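Local structure of lipolytic enzyme, G-D-S-L family (Bacteroides thetaiotaomicron, 7BR2) at residues Gly60-Ala64 against Phe87-Asp91; Val231-Asn237 against Thr302-Thr308. The protein hydrolyses esters as an SGNH/GDSL-family serine esterase that metabolises the drug diltiazem in the gut, and may also have lysophospholipase activity. All coordinates share one frame; numbering follows the deposited sequence.

Contact 1 (Gly60-Ala64 against Phe87-Asp91); sequences GGDTA and FGMND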
ATOM      1  N   GLY A  60      -3.052  -7.318  14.601  1.00 28.24           N
ATOM      2  CA  GLY A  60      -3.562  -8.628  14.226  1.00 28.83           C
ATOM      3  C   GLY A  60      -4.592  -9.145  15.217  1.00 31.00           C
ATOM      4  O   GLY A  60      -4.427  -9.027  16.435  1.00 29.86           O
ATOM      5  N   GLY A  61      -5.653  -9.755  14.680  1.00 28.81           N
ATOM      6  CA  GLY A  61      -6.713 -10.323  15.478  1.00 29.68           C
ATOM      7  C   GLY A  61      -7.868  -9.393  15.786  1.00 35.22           C
ATOM      8  O   GLY A  61      -8.870  -9.855  16.343  1.00 41.73           O
ATOM      9  N   ASP A  62      -7.758  -8.098  15.486  1.00 30.95           N
ATOM     10  CA  ASP A  62      -8.779  -7.141  15.911  1.00 34.31           C
ATOM     11  C   ASP A  62     -10.117  -7.351  15.213  1.00 37.11           C
ATOM     12  O   ASP A  62     -10.189  -7.656  14.021  1.00 33.49           O
ATOM     13  CB  ASP A  62      -8.330  -5.695  15.656  1.00 30.44           C
ATOM     14  CG  ASP A  62      -7.457  -5.123  16.776  1.00 34.48           C
ATOM     15  OD1 ASP A  62      -6.944  -5.911  17.607  1.00 37.90           O
ATOM     16  OD2 ASP A  62      -7.316  -3.881  16.854  1.00 31.45           O
ATOM     17  N   THR A  63     -11.187  -7.103  15.962  1.00 34.83           N
ATOM     18  CA  THR A  63     -12.515  -6.892  15.410  1.00 35.72           C
ATOM     19  C   THR A  63     -12.856  -5.425  15.604  1.00 35.43           C
ATOM     20  O   THR A  63     -12.045  -4.650  16.113  1.00 36.72           O
ATOM     21  CB  THR A  63     -13.566  -7.772  16.090  1.00 30.07           C
ATOM     22  OG1 THR A  63     -13.607  -7.456  17.481  1.00 42.01           O
ATOM     23  CG2 THR A  63     -13.205  -9.235  15.948  1.00 30.38           C
ATOM     24  N   ALA A  64     -14.078  -5.053  15.239  1.00 34.28           N
ATOM     25  CA  ALA A  64     -14.501  -3.683  15.475  1.00 33.05           C
ATOM     26  C   ALA A  64     -14.499  -3.363  16.965  1.00 38.28           C
ATOM     27  O   ALA A  64     -14.277  -2.204  17.358  1.00 35.74           O
ATOM     28  CB  ALA A  64     -15.886  -3.448  14.875  1.00 35.74           C
ATOM     29  N   PHE A  87     -12.297  -3.410   8.437  1.00 36.41           N
ATOM     30  CA  PHE A  87     -12.489  -4.481   9.408  1.00 35.07           C
ATOM     31  C   PHE A  87     -13.431  -5.504   8.795  1.00 38.57           C
ATOM     32  O   PHE A  87     -13.981  -5.300   7.707  1.00 38.11           O
ATOM     33  CB  PHE A  87     -13.053  -3.966  10.739  1.00 34.68           C
ATOM     34  CG  PHE A  87     -14.461  -3.453  10.643  1.00 38.79           C
ATOM     35  CD1 PHE A  87     -14.733  -2.262   9.992  1.00 35.40           C
ATOM     36  CD2 PHE A  87     -15.513  -4.171  11.188  1.00 37.48           C
ATOM     37  CE1 PHE A  87     -16.031  -1.796   9.894  1.00 37.51           C
ATOM     38  CE2 PHE A  87     -16.805  -3.711  11.097  1.00 32.01           C
ATOM     39  CZ  PHE A  87     -17.068  -2.521  10.449  1.00 39.65           C
ATOM     40  N   GLY A  88     -13.610  -6.624   9.493  1.00 33.69           N
ATOM     41  CA  GLY A  88     -14.577  -7.624   9.087  1.00 34.81           C
ATOM     42  C   GLY A  88     -13.995  -9.008   8.884  1.00 35.26           C
ATOM     43  O   GLY A  88     -14.725  -9.994   8.990  1.00 38.92           O
ATOM     44  N   MET A  89     -12.712  -9.103   8.541  1.00 31.38           N
ATOM     45  CA  MET A  89     -12.143 -10.431   8.318  1.00 35.40           C
ATOM     46  C   MET A  89     -12.238 -11.292   9.575  1.00 42.81           C
ATOM     47  O   MET A  89     -12.558 -12.488   9.500  1.00 39.16           O
ATOM     48  CB  MET A  89     -10.700 -10.324   7.831  1.00 37.24           C
ATOM     49  CG  MET A  89     -10.056 -11.686   7.544  1.00 41.47           C
ATOM     50  SD  MET A  89     -10.828 -12.667   6.224  1.00 42.27           S
ATOM     51  CE  MET A  89     -10.343 -11.770   4.750  1.00 36.18           C
ATOM     52  N   ASN A  90     -11.990 -10.698  10.746  1.00 40.01           N
ATOM     53  CA  ASN A  90     -12.130 -11.409  12.009  1.00 35.25           C
ATOM     54  C   ASN A  90     -13.559 -11.369  12.522  1.00 35.00           C
ATOM     55  O   ASN A  90     -14.034 -12.349  13.096  1.00 36.35           O
ATOM     56  CB  ASN A  90     -11.169 -10.824  13.041  1.00 36.54           C
ATOM     57  CG  ASN A  90      -9.730 -11.145  12.725  1.00 41.17           C
ATOM     58  OD1 ASN A  90      -9.385 -12.309  12.484  1.00 43.63           O
ATOM     59  ND2 ASN A  90      -8.885 -10.118  12.684  1.00 37.46           N
ATOM     60  N   ASP A  91     -14.238 -10.234  12.353  1.00 35.58           N
ATOM     61  CA  ASP A  91     -15.620 -10.125  12.800  1.00 34.79           C
ATOM     62  C   ASP A  91     -16.487 -11.230  12.201  1.00 38.57           C
ATOM     63  O   ASP A  91     -17.363 -11.784  12.875  1.00 36.90           O
ATOM     64  CB  ASP A  91     -16.178  -8.744  12.434  1.00 35.70           C
ATOM     65  CG  ASP A  91     -15.276  -7.588  12.887  1.00 39.47           C
ATOM     66  OD1 ASP A  91     -14.091  -7.548  12.456  1.00 37.20           O
ATOM     67  OD2 ASP A  91     -15.755  -6.714  13.658  1.00 35.42           O
TER
HETATM   68  O   HOH W   1     -11.530  -7.828  11.062  1.00 33.21           O
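Asn90 reaches across to the backbone of Gly61 and Asp62, joining two of the conserved loops of an SGNH hydrolase: Gly60-Ala64 follows strand 53-58, and Phe87-Asp91, with its GxND sequence, follows strand 82-85. Gly61 and Asn90 probably correspond to the Gly and Asn of the SGNH signature, which in relatives help to form the oxyanion hole. Asn90 ND2 donates to Asp62 O at 3.1 Å; Asp62 O lies close to the amide plane of Asn90, yet the donor stands 42° above the carbonyl plane. ND2 also lies 3.3 Å from Gly61 C. CG lies beside the backbone N (chi1 -70°), which directs the amide at the Gly61-Asp62 backbone, and its OD1 is held by Tyr94.

The glycine end is the loose side, where Gly61 is exposed and Asn90 partly so. Thr63 bridges the two ends: its CG2 sits 3.9 Å from Asn90 CB, the two side chains crossing at about a right angle, while its CB is 3.4 Å from Asp91 OD2. The tight end is buried. There Ala64 N, at the start of helix 64-75, donates to the syn side of Asp91 OD2 in a nearly straight bond of 2.8 Å (167° at the hydrogen). Ser113 OG is a second partner of that oxygen, and the carboxylate probably interacts favourably with the helix start. Ala64 CB sits 3.8 Å from Phe87 CD2, approaching the ring obliquely, while the ring of Phe117 meets that of Phe87, the two planes nearly parallel.

Between the two ends a water fastens the loops with four hydrogen bonds: it accepts from Gly88 N and Asn90 N, and donates to Asp62 O (3.3 Å) and to Asp91 OD1 at 2.9 Å.

Contact 2 (Val231-Asn237 against Thr302-Thr308); sequences VANMEIN and TELLKVT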
ATOM      1  N   VAL A 231       3.630   9.057 -15.380  1.00 37.99           N
ATOM      2  CA  VAL A 231       4.810   9.591 -14.710  1.00 37.69           C
ATOM      3  C   VAL A 231       5.336  10.794 -15.478  1.00 41.85           C
ATOM      4  O   VAL A 231       5.490  11.894 -14.933  1.00 39.39           O
ATOM      5  CB  VAL A 231       5.890   8.503 -14.579  1.00 35.22           C
ATOM      6  CG1 VAL A 231       7.124   9.065 -13.903  1.00 32.18           C
ATOM      7  CG2 VAL A 231       5.346   7.273 -13.853  1.00 33.29           C
ATOM      8  N   ALA A 232       5.574  10.603 -16.770  1.00 41.98           N
ATOM      9  CA  ALA A 232       5.921  11.669 -17.696  1.00 40.87           C
ATOM     10  C   ALA A 232       5.648  11.149 -19.100  1.00 41.41           C
ATOM     11  O   ALA A 232       5.604   9.940 -19.337  1.00 41.64           O
ATOM     12  CB  ALA A 232       7.380  12.114 -17.542  1.00 34.08           C
ATOM     13  N   ASN A 233       5.436  12.074 -20.023  1.00 40.67           N
ATOM     14  CA  ASN A 233       5.101  11.726 -21.404  1.00 46.26           C
ATOM     15  C   ASN A 233       5.855  12.700 -22.300  1.00 46.18           C
ATOM     16  O   ASN A 233       5.483  13.873 -22.407  1.00 42.61           O
ATOM     17  CB  ASN A 233       3.589  11.793 -21.626  1.00 50.48           C
ATOM     18  CG  ASN A 233       3.131  10.993 -22.845  1.00 49.45           C
ATOM     19  OD1 ASN A 233       3.928  10.634 -23.701  1.00 55.92           O
ATOM     20  ND2 ASN A 233       1.829  10.741 -22.933  1.00 58.49           N
ATOM     21  N   MET A 234       6.937  12.233 -22.909  1.00 40.32           N
ATOM     22  CA  MET A 234       7.738  13.089 -23.768  1.00 46.45           C
ATOM     23  C   MET A 234       7.758  12.520 -25.183  1.00 48.22           C
ATOM     24  O   MET A 234       7.866  11.302 -25.386  1.00 41.11           O
ATOM     25  CB  MET A 234       9.166  13.250 -23.245  1.00 42.17           C
ATOM     26  CG  MET A 234       9.983  11.991 -23.354  1.00 46.77           C
ATOM     27  SD  MET A 234      11.320  11.938 -22.168  1.00 45.97           S
ATOM     28  CE  MET A 234      10.693  10.667 -21.076  1.00 32.97           C
ATOM     29  N   GLU A 235       7.647  13.422 -26.153  1.00 47.78           N
ATOM     30  CA  GLU A 235       7.712  13.090 -27.567  1.00 49.94           C
ATOM     31  C   GLU A 235       8.659  14.070 -28.231  1.00 48.86           C
ATOM     32  O   GLU A 235       8.406  15.283 -28.209  1.00 50.17           O
ATOM     33  CB  GLU A 235       6.343  13.160 -28.241  1.00 50.58           C
ATOM     34  CG  GLU A 235       6.334  12.580 -29.651  1.00 51.03           C
ATOM     35  CD  GLU A 235       4.991  12.733 -30.352  1.00 56.21           C
ATOM     36  OE1 GLU A 235       3.932  12.687 -29.682  1.00 54.92           O
ATOM     37  OE2 GLU A 235       5.002  12.907 -31.588  1.00 58.54           O
ATOM     38  N   ILE A 236       9.738  13.536 -28.806  1.00 42.87           N
ATOM     39  CA  ILE A 236      10.752  14.297 -29.525  1.00 52.60           C
ATOM     40  C   ILE A 236      10.720  13.901 -30.997  1.00 55.65           C
ATOM     41  O   ILE A 236      10.845  12.716 -31.335  1.00 49.83           O
ATOM     42  CB  ILE A 236      12.156  14.069 -28.935  1.00 44.74           C
ATOM     43  CG1 ILE A 236      12.277  14.687 -27.537  1.00 46.41           C
ATOM     44  CG2 ILE A 236      13.227  14.563 -29.897  1.00 49.09           C
ATOM     45  CD1 ILE A 236      11.863  13.785 -26.403  1.00 47.11           C
ATOM     46  N   ASN A 237      10.584  14.892 -31.872  1.00 53.61           N
ATOM     47  CA  ASN A 237      10.759  14.666 -33.300  1.00 58.30           C
ATOM     48  C   ASN A 237      12.217  14.901 -33.670  1.00 54.68           C
ATOM     49  O   ASN A 237      12.735  16.012 -33.516  1.00 55.92           O
ATOM     50  CB  ASN A 237       9.803  15.544 -34.113  1.00 61.04           C
ATOM     51  CG  ASN A 237       9.991  15.377 -35.616  1.00 60.32           C
ATOM     52  OD1 ASN A 237      11.040  15.724 -36.158  1.00 57.18           O
ATOM     53  ND2 ASN A 237       9.017  14.752 -36.273  1.00 60.35           N
ATOM     54  N   THR A 302       3.703   4.607 -16.097  1.00 41.01           N
ATOM     55  CA  THR A 302       4.102   4.875 -17.479  1.00 39.67           C
ATOM     56  C   THR A 302       4.935   6.157 -17.550  1.00 37.91           C
ATOM     57  O   THR A 302       4.408   7.266 -17.388  1.00 39.84           O
ATOM     58  CB  THR A 302       2.872   4.968 -18.380  1.00 36.47           C
ATOM     59  OG1 THR A 302       2.250   3.681 -18.454  1.00 42.55           O
ATOM     60  CG2 THR A 302       3.269   5.404 -19.778  1.00 40.90           C
ATOM     61  N   GLU A 303       6.229   5.994 -17.812  1.00 38.12           N
ATOM     62  CA  GLU A 303       7.165   7.085 -18.071  1.00 34.67           C
ATOM     63  C   GLU A 303       7.554   6.966 -19.543  1.00 34.80           C
ATOM     64  O   GLU A 303       8.571   6.359 -19.902  1.00 32.39           O
ATOM     65  CB  GLU A 303       8.392   6.994 -17.129  1.00 29.07           C
ATOM     66  CG  GLU A 303       9.357   8.160 -17.243  1.00 29.19           C
ATOM     67  CD  GLU A 303      10.638   7.973 -16.428  1.00 36.58           C
ATOM     68  OE1 GLU A 303      10.873   6.870 -15.878  1.00 31.47           O
ATOM     69  OE2 GLU A 303      11.415   8.949 -16.336  1.00 32.91           O
ATOM     70  N   LEU A 304       6.732   7.554 -20.410  1.00 41.59           N
ATOM     71  CA  LEU A 304       6.766   7.223 -21.831  1.00 41.71           C
ATOM     72  C   LEU A 304       7.793   8.069 -22.574  1.00 35.76           C
ATOM     73  O   LEU A 304       7.769   9.302 -22.497  1.00 39.05           O
ATOM     74  CB  LEU A 304       5.384   7.397 -22.457  1.00 37.00           C
ATOM     75  CG  LEU A 304       5.250   6.683 -23.809  1.00 41.53           C
ATOM     76  CD1 LEU A 304       5.251   5.154 -23.666  1.00 38.16           C
ATOM     77  CD2 LEU A 304       4.007   7.155 -24.552  1.00 43.50           C
ATOM     78  N   LEU A 305       8.693   7.405 -23.293  1.00 35.37           N
ATOM     79  CA  LEU A 305       9.622   8.081 -24.189  1.00 40.78           C
ATOM     80  C   LEU A 305       9.262   7.747 -25.636  1.00 43.66           C
ATOM     81  O   LEU A 305       9.344   6.583 -26.055  1.00 37.68           O
ATOM     82  CB  LEU A 305      11.069   7.702 -23.884  1.00 33.75           C
ATOM     83  CG  LEU A 305      12.071   8.142 -24.954  1.00 39.82           C
ATOM     84  CD1 LEU A 305      12.130   9.661 -25.074  1.00 32.99           C
ATOM     85  CD2 LEU A 305      13.461   7.574 -24.646  1.00 35.69           C
ATOM     86  N   LYS A 306       8.869   8.770 -26.391  1.00 39.44           N
ATOM     87  CA  LYS A 306       8.508   8.638 -27.796  1.00 47.68           C
ATOM     88  C   LYS A 306       9.431   9.530 -28.610  1.00 46.82           C
ATOM     89  O   LYS A 306       9.453  10.750 -28.413  1.00 43.25           O
ATOM     90  CB  LYS A 306       7.041   9.022 -28.037  1.00 43.61           C
ATOM     91  CG  LYS A 306       6.504   8.540 -29.374  1.00 45.07           C
ATOM     92  CD  LYS A 306       5.106   9.037 -29.656  1.00 47.45           C
ATOM     93  CE  LYS A 306       4.079   8.269 -28.846  1.00 47.54           C
ATOM     94  NZ  LYS A 306       2.837   9.068 -28.700  1.00 52.34           N
ATOM     95  N   VAL A 307      10.151   8.929 -29.552  1.00 45.12           N
ATOM     96  CA  VAL A 307      11.053   9.650 -30.438  1.00 48.29           C
ATOM     97  C   VAL A 307      10.616   9.286 -31.848  1.00 54.34           C
ATOM     98  O   VAL A 307      10.918   8.195 -32.341  1.00 54.15           O
ATOM     99  CB  VAL A 307      12.521   9.283 -30.211  1.00 44.65           C
ATOM    100  CG1 VAL A 307      13.431  10.159 -31.066  1.00 45.03           C
ATOM    101  CG2 VAL A 307      12.866   9.369 -28.734  1.00 42.64           C
ATOM    102  N   THR A 308       9.898  10.183 -32.500  1.00 59.54           N
ATOM    103  CA  THR A 308       9.492   9.981 -33.887  1.00 62.75           C
ATOM    104  C   THR A 308      10.484  10.746 -34.742  1.00 59.59           C
ATOM    105  O   THR A 308      10.541  11.973 -34.663  1.00 64.66           O
ATOM    106  CB  THR A 308       8.077  10.490 -34.148  1.00 53.69           C
ATOM    107  OG1 THR A 308       8.085  11.914 -34.026  1.00 57.46           O
ATOM    108  CG2 THR A 308       7.100   9.921 -33.130  1.00 57.01           C
TER
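Ala232-Asn237 pairs in parallel with Glu303-Thr308, the axes of these short strands 4.6 Å apart and 14° from parallel; Val231-Asn237 and Thr302-Thr308 together bury 703 Å². Backbone hydrogen bonds give the register. Just before the strands Val231 N donates to Thr302 O; then Ala232 O accepts from Leu304 N, and Met234 and Ile236 each use both N and O. The straightest is Met234 N to Leu304 O (3.1 Å, 180° at the hydrogen), and the last, Thr308 N to Ile236 O, is weak. CA-H...O contacts supplement them, such as Glu235 CA to Lys306 O at 3.0 Å.

On the face that bears Glu235 and Lys306, this charged pair lies alongside, CG of Glu235 3.7 Å from CD of Lys306, but the salt bridge from OE1 to NZ is long at 3.9 Å.

Apolar contacts line the other face. Met234 CG, between its backbone N and carbonyl carbon (chi1 69°), lies 3.6 Å from Leu305 CD1; Ile236 CD1 meets the same methyl at 4.3 Å. Met234, Ile236 and Leu305 then pack onto Ile251, Phe263 and Tyr265 of a second, antiparallel sheet, an arrangement typical of a beta-sandwich.

In the fold
Contacts 1 and 2 lie on opposite sides of the chain's centre, their own centres 46 Å apart and their nearest atoms about 30 Å, so they do not touch. They are also separate in sequence, contact 1 closing before contact 2 opens. Contact 1 belongs to the parallel-sheet hydrolase part: its loops follow strands 53-58 and 82-85, which flank strand 21-26. The side chain of Asn90 comes near, without touching, a probable Ser28-His207-Asp204 triad, consistent with an active-site role. Contact 2 instead joins the two middle strands of a four-stranded mixed sheet, in a different part of the fold from the hydrolase sheet.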